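Glucose-6-phosphate isomerase (Thermus thermophilus, PDB 1ZZG) is predicted to catalyse the reversible isomerization of glucose 6-phosphate to fructose 6-phosphate, a step of glycolysis and gluconeogenesis. Local coordinates at residues R29-R34 with L381-A386; R54-Y59 with P198-G203; L364-V369 with G375-H380. All coordinates share one frame; numbering follows the deposited sequence.

Contact 1: R29-R34 with L381-A386; sequences RLLAKR and LMWQTA
Leu30, near the end of helix 20-32, reaches Trp383 and Ala386 of helix 371-391 with its two terminal methyls. Its CA-CB bond already heads for the partner helix, and with CG anti to the backbone N (chi1 177°) the chain runs straight on in that direction. CB still stands back; CG is 4.5 Å from Ala386 CB, and the fork beyond it makes the real contact. There the two methyls divide the work. CD1 lies 4.0 Å from Ala386 CB. CD2 is shared: it comes within 3.7 Å of Ala386 CB and equally within 3.7 Å of Trp383 CZ3, with CE3 of the same indole only slightly farther. It approaches that ring system obliquely, touching both the indole and the alanine methyl. Leu31 adds a second approach, its CD2 standing 4.1 Å from Trp383 CH2, at the edge of the indole and near its plane, with the two side chains crossing at about a right angle. The benzo end of Trp383 is thus met by leucine methyls from two directions. At the other end of the indole, NE1 donates to Asn217 OD1, which would restrain the rotation of the indole; Trp43 also meets the ring system edge-to-face. Polar ties lie beside the apolar patch: Lys33 forms a salt bridge with Glu390, farther along helix 371-391. Between the two segments themselves every close approach is carbon to carbon, which implies that burial and shape, rather than directional bonds, join these helices here.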
loop_
_atom_site.group_PDB
_atom_site.type_symbol
_atom_site.label_atom_id
_atom_site.label_comp_id
_atom_site.label_asym_id
_atom_site.label_seq_id
_atom_site.Cartn_x
_atom_site.Cartn_y
_atom_site.Cartn_z
ATOM N N ARG A 29 29.078 19.094 0.149
ATOM C CA ARG A 29 28.234 19.844 1.072
ATOM C C ARG A 29 27.627 18.945 2.141
ATOM O O ARG A 29 27.540 19.327 3.310
ATOM C CB ARG A 29 27.105 20.552 0.325
ATOM C CG ARG A 29 27.554 21.714 -0.533
ATOM C CD ARG A 29 26.364 22.451 -1.126
ATOM N NE ARG A 29 26.799 23.589 -1.934
ATOM C CZ ARG A 29 25.986 24.521 -2.419
ATOM N NH1 ARG A 29 24.679 24.459 -2.183
ATOM N NH2 ARG A 29 26.477 25.525 -3.137
ATOM N N LEU A 30 27.199 17.754 1.738
ATOM C CA LEU A 30 26.597 16.818 2.681
ATOM C C LEU A 30 27.627 16.309 3.687
ATOM O O LEU A 30 27.389 16.326 4.898
ATOM C CB LEU A 30 25.981 15.632 1.932
ATOM C CG LEU A 30 25.371 14.523 2.803
ATOM C CD1 LEU A 30 24.161 15.057 3.567
ATOM C CD2 LEU A 30 24.971 13.346 1.919
ATOM N N LEU A 31 28.771 15.855 3.182
ATOM C CA LEU A 31 29.822 15.334 4.050
ATOM C C LEU A 31 30.409 16.400 4.975
ATOM O O LEU A 31 30.847 16.086 6.087
ATOM C CB LEU A 31 30.937 14.685 3.215
ATOM C CG LEU A 31 30.546 13.432 2.415
ATOM C CD1 LEU A 31 31.737 12.921 1.620
ATOM C CD2 LEU A 31 30.045 12.348 3.369
ATOM N N ALA A 32 30.413 17.655 4.530
ATOM C CA ALA A 32 30.944 18.738 5.352
ATOM C C ALA A 32 30.076 18.941 6.592
ATOM O O ALA A 32 30.547 19.446 7.609
ATOM C CB ALA A 32 31.014 20.041 4.551
ATOM N N LYS A 33 28.811 18.537 6.503
ATOM C CA LYS A 33 27.876 18.701 7.614
ATOM C C LYS A 33 28.029 17.678 8.738
ATOM O O LYS A 33 27.461 17.857 9.815
ATOM C CB LYS A 33 26.433 18.666 7.098
ATOM C CG LYS A 33 26.041 19.854 6.235
ATOM C CD LYS A 33 24.633 19.674 5.672
ATOM C CE LYS A 33 24.213 20.889 4.862
ATOM N NZ LYS A 33 22.849 20.749 4.286
ATOM N N ARG A 34 28.791 16.615 8.490
ATOM C CA ARG A 34 28.999 15.576 9.496
ATOM C C ARG A 34 29.815 16.092 10.677
ATOM O O ARG A 34 30.580 17.044 10.548
ATOM C CB ARG A 34 29.705 14.370 8.874
ATOM C CG ARG A 34 28.931 13.715 7.740
ATOM C CD ARG A 34 29.628 12.456 7.265
ATOM N NE ARG A 34 29.811 11.503 8.354
ATOM C CZ ARG A 34 30.346 10.295 8.207
ATOM N NH1 ARG A 34 30.753 9.886 7.009
ATOM N NH2 ARG A 34 30.475 9.493 9.258
ATOM N N LEU A 381 19.209 4.380 -1.032
ATOM C CA LEU A 381 18.133 5.348 -1.202
ATOM C C LEU A 381 18.226 6.491 -0.203
ATOM O O LEU A 381 17.879 7.631 -0.524
ATOM C CB LEU A 381 16.775 4.649 -1.104
ATOM C CG LEU A 381 16.544 3.703 -2.291
ATOM C CD1 LEU A 381 15.334 2.822 -2.043
ATOM C CD2 LEU A 381 16.367 4.522 -3.568
ATOM N N MET A 382 18.696 6.198 1.005
ATOM C CA MET A 382 18.838 7.254 1.991
ATOM C C MET A 382 19.918 8.228 1.512
ATOM O O MET A 382 19.762 9.438 1.660
ATOM C CB MET A 382 19.169 6.668 3.369
ATOM C CG MET A 382 17.953 6.009 4.018
ATOM S SD MET A 382 18.180 5.424 5.727
ATOM C CE MET A 382 18.666 3.717 5.439
ATOM N N TRP A 383 20.996 7.706 0.925
ATOM C CA TRP A 383 22.060 8.565 0.403
ATOM C C TRP A 383 21.513 9.375 -0.767
ATOM O O TRP A 383 21.739 10.581 -0.862
ATOM C CB TRP A 383 23.254 7.741 -0.083
ATOM C CG TRP A 383 24.217 7.378 0.987
ATOM C CD1 TRP A 383 24.334 6.171 1.611
ATOM C CD2 TRP A 383 25.228 8.225 1.552
ATOM N NE1 TRP A 383 25.363 6.208 2.530
ATOM C CE2 TRP A 383 25.927 7.457 2.512
ATOM C CE3 TRP A 383 25.614 9.558 1.337
ATOM C CZ2 TRP A 383 26.991 7.976 3.259
ATOM C CZ3 TRP A 383 26.679 10.075 2.082
ATOM C CH2 TRP A 383 27.351 9.282 3.031
ATOM N N GLN A 384 20.811 8.693 -1.666
ATOM C CA GLN A 384 20.208 9.345 -2.823
ATOM C C GLN A 384 19.396 10.533 -2.346
ATOM O O GLN A 384 19.517 11.634 -2.869
ATOM C CB GLN A 384 19.285 8.370 -3.553
ATOM C CG GLN A 384 18.313 9.024 -4.521
ATOM C CD GLN A 384 17.378 8.014 -5.153
ATOM O OE1 GLN A 384 17.809 7.142 -5.905
ATOM N NE2 GLN A 384 16.086 8.119 -4.840
ATOM N N THR A 385 18.567 10.292 -1.335
ATOM C CA THR A 385 17.717 11.330 -0.776
ATOM C C THR A 385 18.516 12.471 -0.140
ATOM O O THR A 385 18.189 13.646 -0.336
ATOM C CB THR A 385 16.751 10.724 0.261
ATOM O OG1 THR A 385 15.973 9.693 -0.366
ATOM C CG2 THR A 385 15.823 11.793 0.814
ATOM N N ALA A 386 19.560 12.137 0.614
ATOM C CA ALA A 386 20.378 13.174 1.244
ATOM C C ALA A 386 21.078 14.016 0.168
ATOM O O ALA A 386 21.149 15.240 0.284
ATOM C CB ALA A 386 21.408 12.545 2.194
#

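Contact 2: R54-Y59 with P198-G203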
loop_
_atom_site.group_PDB
_atom_site.type_symbol
_atom_site.label_atom_id
_atom_site.label_comp_id
_atom_site.label_asym_id
_atom_site.label_seq_id
_atom_site.Cartn_x
_atom_site.Cartn_y
_atom_site.Cartn_z
ATOM N N ARG A 54 24.470 -6.859 18.626
ATOM C CA ARG A 54 24.767 -7.988 19.505
ATOM C C ARG A 54 23.854 -7.892 20.722
ATOM O O ARG A 54 23.282 -8.888 21.168
ATOM C CB ARG A 54 26.238 -7.971 19.934
ATOM C CG ARG A 54 27.185 -8.324 18.801
ATOM C CD ARG A 54 28.619 -8.476 19.274
ATOM N NE ARG A 54 29.460 -9.006 18.204
ATOM C CZ ARG A 54 30.756 -9.271 18.326
ATOM N NH1 ARG A 54 31.376 -9.052 19.477
ATOM N NH2 ARG A 54 31.434 -9.760 17.294
ATOM N N GLU A 55 23.713 -6.673 21.237
ATOM C CA GLU A 55 22.856 -6.399 22.384
ATOM C C GLU A 55 21.409 -6.774 22.036
ATOM O O GLU A 55 20.669 -7.300 22.872
ATOM C CB GLU A 55 22.946 -4.916 22.735
ATOM C CG GLU A 55 22.131 -4.494 23.937
ATOM C CD GLU A 55 22.164 -2.988 24.154
ATOM O OE1 GLU A 55 23.274 -2.413 24.200
ATOM O OE2 GLU A 55 21.080 -2.381 24.282
ATOM N N VAL A 56 21.011 -6.494 20.798
ATOM C CA VAL A 56 19.666 -6.821 20.336
ATOM C C VAL A 56 19.503 -8.341 20.280
ATOM O O VAL A 56 18.511 -8.888 20.765
ATOM C CB VAL A 56 19.395 -6.218 18.932
ATOM C CG1 VAL A 56 18.105 -6.785 18.343
ATOM C CG2 VAL A 56 19.298 -4.701 19.040
ATOM N N ARG A 57 20.483 -9.026 19.697
ATOM C CA ARG A 57 20.428 -10.480 19.599
ATOM C C ARG A 57 20.356 -11.141 20.976
ATOM O O ARG A 57 19.560 -12.053 21.196
ATOM C CB ARG A 57 21.651 -11.021 18.852
ATOM C CG ARG A 57 21.615 -10.888 17.330
ATOM C CD ARG A 57 22.901 -11.469 16.740
ATOM N NE ARG A 57 22.952 -11.463 15.277
ATOM C CZ ARG A 57 22.125 -12.154 14.503
ATOM N NH1 ARG A 57 21.180 -12.900 15.054
ATOM N NH2 ARG A 57 22.253 -12.112 13.183
ATOM N N ARG A 58 21.194 -10.692 21.901
ATOM C CA ARG A 58 21.194 -11.284 23.234
ATOM C C ARG A 58 19.842 -11.118 23.920
ATOM O O ARG A 58 19.363 -12.029 24.597
ATOM C CB ARG A 58 22.308 -10.674 24.086
ATOM C CG ARG A 58 23.718 -11.038 23.608
ATOM C CD ARG A 58 23.940 -12.555 23.554
ATOM N NE ARG A 58 23.579 -13.170 22.273
ATOM C CZ ARG A 58 24.256 -12.998 21.139
ATOM N NH1 ARG A 58 25.335 -12.225 21.116
ATOM N NH2 ARG A 58 23.863 -13.606 20.026
ATOM N N TYR A 59 19.222 -9.957 23.735
ATOM C CA TYR A 59 17.917 -9.698 24.330
ATOM C C TYR A 59 16.876 -10.643 23.745
ATOM O O TYR A 59 16.044 -11.188 24.468
ATOM C CB TYR A 59 17.480 -8.253 24.072
ATOM C CG TYR A 59 16.056 -7.979 24.502
ATOM C CD1 TYR A 59 15.712 -7.922 25.852
ATOM C CD2 TYR A 59 15.046 -7.807 23.557
ATOM C CE1 TYR A 59 14.396 -7.700 26.247
ATOM C CE2 TYR A 59 13.736 -7.587 23.939
ATOM C CZ TYR A 59 13.415 -7.533 25.283
ATOM O OH TYR A 59 12.114 -7.294 25.654
ATOM N N PRO A 198 12.771 -5.801 15.992
ATOM C CA PRO A 198 11.762 -6.705 15.428
ATOM C C PRO A 198 12.383 -7.748 14.500
ATOM O O PRO A 198 11.955 -8.893 14.494
ATOM C CB PRO A 198 10.796 -5.758 14.700
ATOM C CG PRO A 198 11.635 -4.519 14.438
ATOM C CD PRO A 198 12.432 -4.394 15.711
ATOM N N LEU A 199 13.400 -7.363 13.730
ATOM C CA LEU A 199 14.045 -8.316 12.827
ATOM C C LEU A 199 14.696 -9.469 13.582
ATOM O O LEU A 199 14.746 -10.601 13.085
ATOM C CB LEU A 199 15.095 -7.632 11.956
ATOM C CG LEU A 199 14.595 -7.093 10.617
ATOM C CD1 LEU A 199 15.765 -6.456 9.876
ATOM C CD2 LEU A 199 13.981 -8.225 9.785
ATOM N N ALA A 200 15.198 -9.184 14.781
ATOM C CA ALA A 200 15.826 -10.226 15.588
ATOM C C ALA A 200 14.776 -11.288 15.886
ATOM O O ALA A 200 15.007 -12.473 15.667
ATOM C CB ALA A 200 16.375 -9.637 16.888
ATOM N N PHE A 201 13.615 -10.851 16.372
ATOM C CA PHE A 201 12.528 -11.768 16.694
ATOM C C PHE A 201 11.989 -12.451 15.442
ATOM O O PHE A 201 11.326 -13.484 15.528
ATOM C CB PHE A 201 11.416 -11.023 17.439
ATOM C CG PHE A 201 11.711 -10.828 18.901
ATOM C CD1 PHE A 201 11.427 -11.840 19.821
ATOM C CD2 PHE A 201 12.339 -9.672 19.349
ATOM C CE1 PHE A 201 11.769 -11.698 21.169
ATOM C CE2 PHE A 201 12.686 -9.517 20.691
ATOM C CZ PHE A 201 12.401 -10.533 21.606
ATOM N N ALA A 202 12.285 -11.876 14.281
ATOM C CA ALA A 202 11.848 -12.456 13.018
ATOM C C ALA A 202 12.881 -13.490 12.562
ATOM O O ALA A 202 12.694 -14.180 11.557
ATOM C CB ALA A 202 11.691 -11.363 11.968
ATOM N N GLY A 203 13.974 -13.581 13.313
ATOM C CA GLY A 203 15.039 -14.521 12.997
ATOM C C GLY A 203 15.859 -14.183 11.763
ATOM O O GLY A 203 16.427 -15.076 11.133
#
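Tyr59 and Phe201 set their rings steeply against each other, the planes about 75° apart, and meet through the CE2 corner of Tyr59 and the CE2-CZ side of Phe201. Tyr59 CE2 lies in the plane of the Phe201 ring, at its edge, 3.9 Å from Phe201 CE2 and 4.0 Å from Phe201 CZ. Relative to the tyrosine ring the same approach is oblique. Different first torsions bring the rings together: Tyr59 has CG anti to its backbone N (chi1 172°), whereas Phe201 has CG beside the nitrogen (chi1 -80°), and each ring swings round to the other although neither CB is aimed directly across. One turn earlier on helix 52-61, Val56 makes the second meeting. Its CG1 touches Ala200 CB at 3.6 Å, and since the alanine CB points toward helix 52-61, this is a methyl-to-methyl approach, with the CA atoms of Val56 and Ala200 7.0 Å apart. Just beyond, Gly203, with positive phi, closes a Schellman motif whose Gly203 N to Ala200 O bond measures 2.8 Å. The same side chains also touch the sheet: Val56 packs on Phe178 of strand 176-179, and Phe201 on Phe95 of strand 94-98. Two helices packed together beside a five-stranded parallel sheet, with contacts to both of its outermost strands, are consistent with the alpha/beta sandwich of a SIS domain, the fold of the phosphoglucose isomerase family.

Contact 3: L364-V369 with G375-H380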
loop_
_atom_site.group_PDB
_atom_site.type_symbol
_atom_site.label_atom_id
_atom_site.label_comp_id
_atom_site.label_asym_id
_atom_site.label_seq_id
_atom_site.Cartn_x
_atom_site.Cartn_y
_atom_site.Cartn_z
ATOM N N LEU A 364 16.825 -0.750 -11.091
ATOM C CA LEU A 364 17.835 -1.052 -10.096
ATOM C C LEU A 364 17.714 -2.547 -9.862
ATOM O O LEU A 364 16.680 -3.033 -9.406
ATOM C CB LEU A 364 17.571 -0.288 -8.796
ATOM C CG LEU A 364 17.992 1.182 -8.782
ATOM C CD1 LEU A 364 17.539 1.838 -7.484
ATOM C CD2 LEU A 364 19.500 1.277 -8.931
ATOM N N PHE A 365 18.766 -3.282 -10.200
ATOM C CA PHE A 365 18.764 -4.728 -10.036
ATOM C C PHE A 365 19.419 -5.176 -8.734
ATOM O O PHE A 365 20.465 -4.661 -8.339
ATOM C CB PHE A 365 19.476 -5.389 -11.227
ATOM C CG PHE A 365 18.690 -5.338 -12.509
ATOM C CD1 PHE A 365 17.751 -6.327 -12.807
ATOM C CD2 PHE A 365 18.860 -4.285 -13.403
ATOM C CE1 PHE A 365 16.993 -6.265 -13.979
ATOM C CE2 PHE A 365 18.105 -4.213 -14.580
ATOM C CZ PHE A 365 17.169 -5.205 -14.867
ATOM N N LEU A 366 18.772 -6.129 -8.072
ATOM C CA LEU A 366 19.260 -6.719 -6.833
ATOM C C LEU A 366 19.622 -8.156 -7.180
ATOM O O LEU A 366 18.892 -8.823 -7.909
ATOM C CB LEU A 366 18.161 -6.748 -5.764
ATOM C CG LEU A 366 17.889 -5.529 -4.886
ATOM C CD1 LEU A 366 17.760 -4.280 -5.733
ATOM C CD2 LEU A 366 16.616 -5.786 -4.089
ATOM N N PRO A 367 20.754 -8.652 -6.667
ATOM C CA PRO A 367 21.121 -10.037 -6.984
ATOM C C PRO A 367 20.008 -10.999 -6.562
ATOM O O PRO A 367 19.740 -11.993 -7.228
ATOM C CB PRO A 367 22.401 -10.240 -6.186
ATOM C CG PRO A 367 23.033 -8.869 -6.238
ATOM C CD PRO A 367 21.854 -7.951 -5.978
ATOM N N GLU A 368 19.365 -10.681 -5.446
ATOM C CA GLU A 368 18.270 -11.483 -4.916
ATOM C C GLU A 368 17.705 -10.693 -3.744
ATOM O O GLU A 368 18.311 -9.712 -3.321
ATOM C CB GLU A 368 18.779 -12.850 -4.433
ATOM C CG GLU A 368 19.600 -12.836 -3.138
ATOM C CD GLU A 368 20.984 -12.233 -3.301
ATOM O OE1 GLU A 368 21.773 -12.760 -4.116
ATOM O OE2 GLU A 368 21.293 -11.236 -2.605
ATOM N N VAL A 369 16.548 -11.100 -3.231
ATOM C CA VAL A 369 15.966 -10.406 -2.090
ATOM C C VAL A 369 16.555 -11.016 -0.824
ATOM O O VAL A 369 16.093 -12.053 -0.344
ATOM C CB VAL A 369 14.426 -10.531 -2.054
ATOM C CG1 VAL A 369 13.875 -9.786 -0.835
ATOM C CG2 VAL A 369 13.830 -9.955 -3.335
ATOM N N GLY A 375 19.541 -4.269 2.491
ATOM C CA GLY A 375 20.194 -3.299 3.356
ATOM C C GLY A 375 20.963 -2.328 2.477
ATOM O O GLY A 375 21.041 -1.126 2.744
ATOM N N TRP A 376 21.542 -2.869 1.412
ATOM C CA TRP A 376 22.289 -2.075 0.453
ATOM C C TRP A 376 21.309 -1.104 -0.221
ATOM O O TRP A 376 21.545 0.103 -0.256
ATOM C CB TRP A 376 22.929 -2.997 -0.595
ATOM C CG TRP A 376 23.907 -2.310 -1.521
ATOM C CD1 TRP A 376 23.800 -1.053 -2.052
ATOM C CD2 TRP A 376 25.114 -2.870 -2.061
ATOM N NE1 TRP A 376 24.865 -0.796 -2.887
ATOM C CE2 TRP A 376 25.686 -1.894 -2.909
ATOM C CE3 TRP A 376 25.769 -4.103 -1.906
ATOM C CZ2 TRP A 376 26.881 -2.113 -3.607
ATOM C CZ3 TRP A 376 26.963 -4.320 -2.602
ATOM C CH2 TRP A 376 27.503 -3.325 -3.440
ATOM N N LEU A 377 20.198 -1.629 -0.736
ATOM C CA LEU A 377 19.204 -0.790 -1.408
ATOM C C LEU A 377 18.657 0.333 -0.524
ATOM O O LEU A 377 18.611 1.493 -0.931
ATOM C CB LEU A 377 18.042 -1.648 -1.926
ATOM C CG LEU A 377 16.878 -0.888 -2.579
ATOM C CD1 LEU A 377 17.398 -0.009 -3.715
ATOM C CD2 LEU A 377 15.846 -1.880 -3.098
ATOM N N MET A 378 18.240 -0.007 0.687
ATOM C CA MET A 378 17.708 0.997 1.602
ATOM C C MET A 378 18.718 2.096 1.937
ATOM O O MET A 378 18.383 3.281 1.914
ATOM C CB MET A 378 17.213 0.321 2.884
ATOM C CG MET A 378 15.976 -0.546 2.664
ATOM S SD MET A 378 15.398 -1.393 4.162
ATOM C CE MET A 378 14.600 -0.028 5.021
ATOM N N GLN A 379 19.950 1.708 2.248
ATOM C CA GLN A 379 20.981 2.693 2.576
ATOM C C GLN A 379 21.297 3.541 1.336
ATOM O O GLN A 379 21.579 4.737 1.441
ATOM C CB GLN A 379 22.255 1.995 3.069
ATOM C CG GLN A 379 23.322 2.962 3.597
ATOM C CD GLN A 379 23.016 3.473 4.996
ATOM O OE1 GLN A 379 21.921 3.272 5.515
ATOM N NE2 GLN A 379 23.988 4.141 5.610
ATOM N N HIS A 380 21.250 2.907 0.168
ATOM C CA HIS A 380 21.500 3.585 -1.105
ATOM C C HIS A 380 20.472 4.692 -1.308
ATOM O O HIS A 380 20.813 5.802 -1.721
ATOM C CB HIS A 380 21.399 2.576 -2.261
ATOM C CG HIS A 380 21.331 3.206 -3.620
ATOM N ND1 HIS A 380 22.362 3.126 -4.533
ATOM C CD2 HIS A 380 20.348 3.918 -4.226
ATOM C CE1 HIS A 380 22.017 3.763 -5.639
ATOM N NE2 HIS A 380 20.800 4.252 -5.479
#
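A beta-alpha unit brings Leu364 and Leu366 of strand 360-366 against Leu377 of helix 371-391, which follows the strand after a short turn and folds back over the mixed sheet. The strand runs parallel to strand 306-313, to which Leu364 and Leu366 are joined by backbone hydrogen bonds, an arrangement in keeping with the alpha/beta architecture of the SIS clan. Alternation along the strand decides which residues take part. Leu364 and Leu366, two positions apart, reach the helix, while Phe365 between them lies beyond contact with it and has a cation-pi partner in Arg3. The nearest CA pair is Leu366 and Leu377, 8.0 Å apart, a distance spanned by the leucine side chains. On the helix Leu377 serves both strand residues. Its CG is anti to the backbone N (chi1 176°), which carries the isobutyl group out toward the sheet, and its two methyls then part company: CD1 goes to Leu364 and CD2 to Leu366. The Leu364 side chain meets Leu377 obliquely, whereas that of Leu366 crosses it at about a right angle. Leu377 also packs on Val311 of strand 306-313 and on Leu257 of helix 257-269, so the helix spans more than one strand. One turn on, His380 points the same way and is hydrogen-bonded through NE2 to Thr232 OG1. Beyond the strand, Val369 packs on Glu102 of the second subunit. In atomic terms, Leu377 CD1 stands 4.2 Å from Leu364 CD1, while Leu377 CD2 lies 4.0 Å from Leu366 CD1 and 4.1 Å from Leu366 CD2.

Following the chain from the N terminus, the first of the contact segments lies on helix 20-32, and contact 1 closes the widest loop when the chain returns, after 346 intervening residues, on helix 371-391. Both other contacts nest inside that loop. Contact 2 opens at helix 52-61 and closes at helix 193-201, beside the five-stranded parallel sheet; contact 3 follows in series, a short local closure from strand 360-366 of the mixed sheet to helix 371-391. None crosses another. Contacts 1 and 3 share helix 371-391 through adjoining segments, their centres about 18 Å apart, so that this helix ties helix 20-32 to the mixed sheet. Contact 2 touches neither.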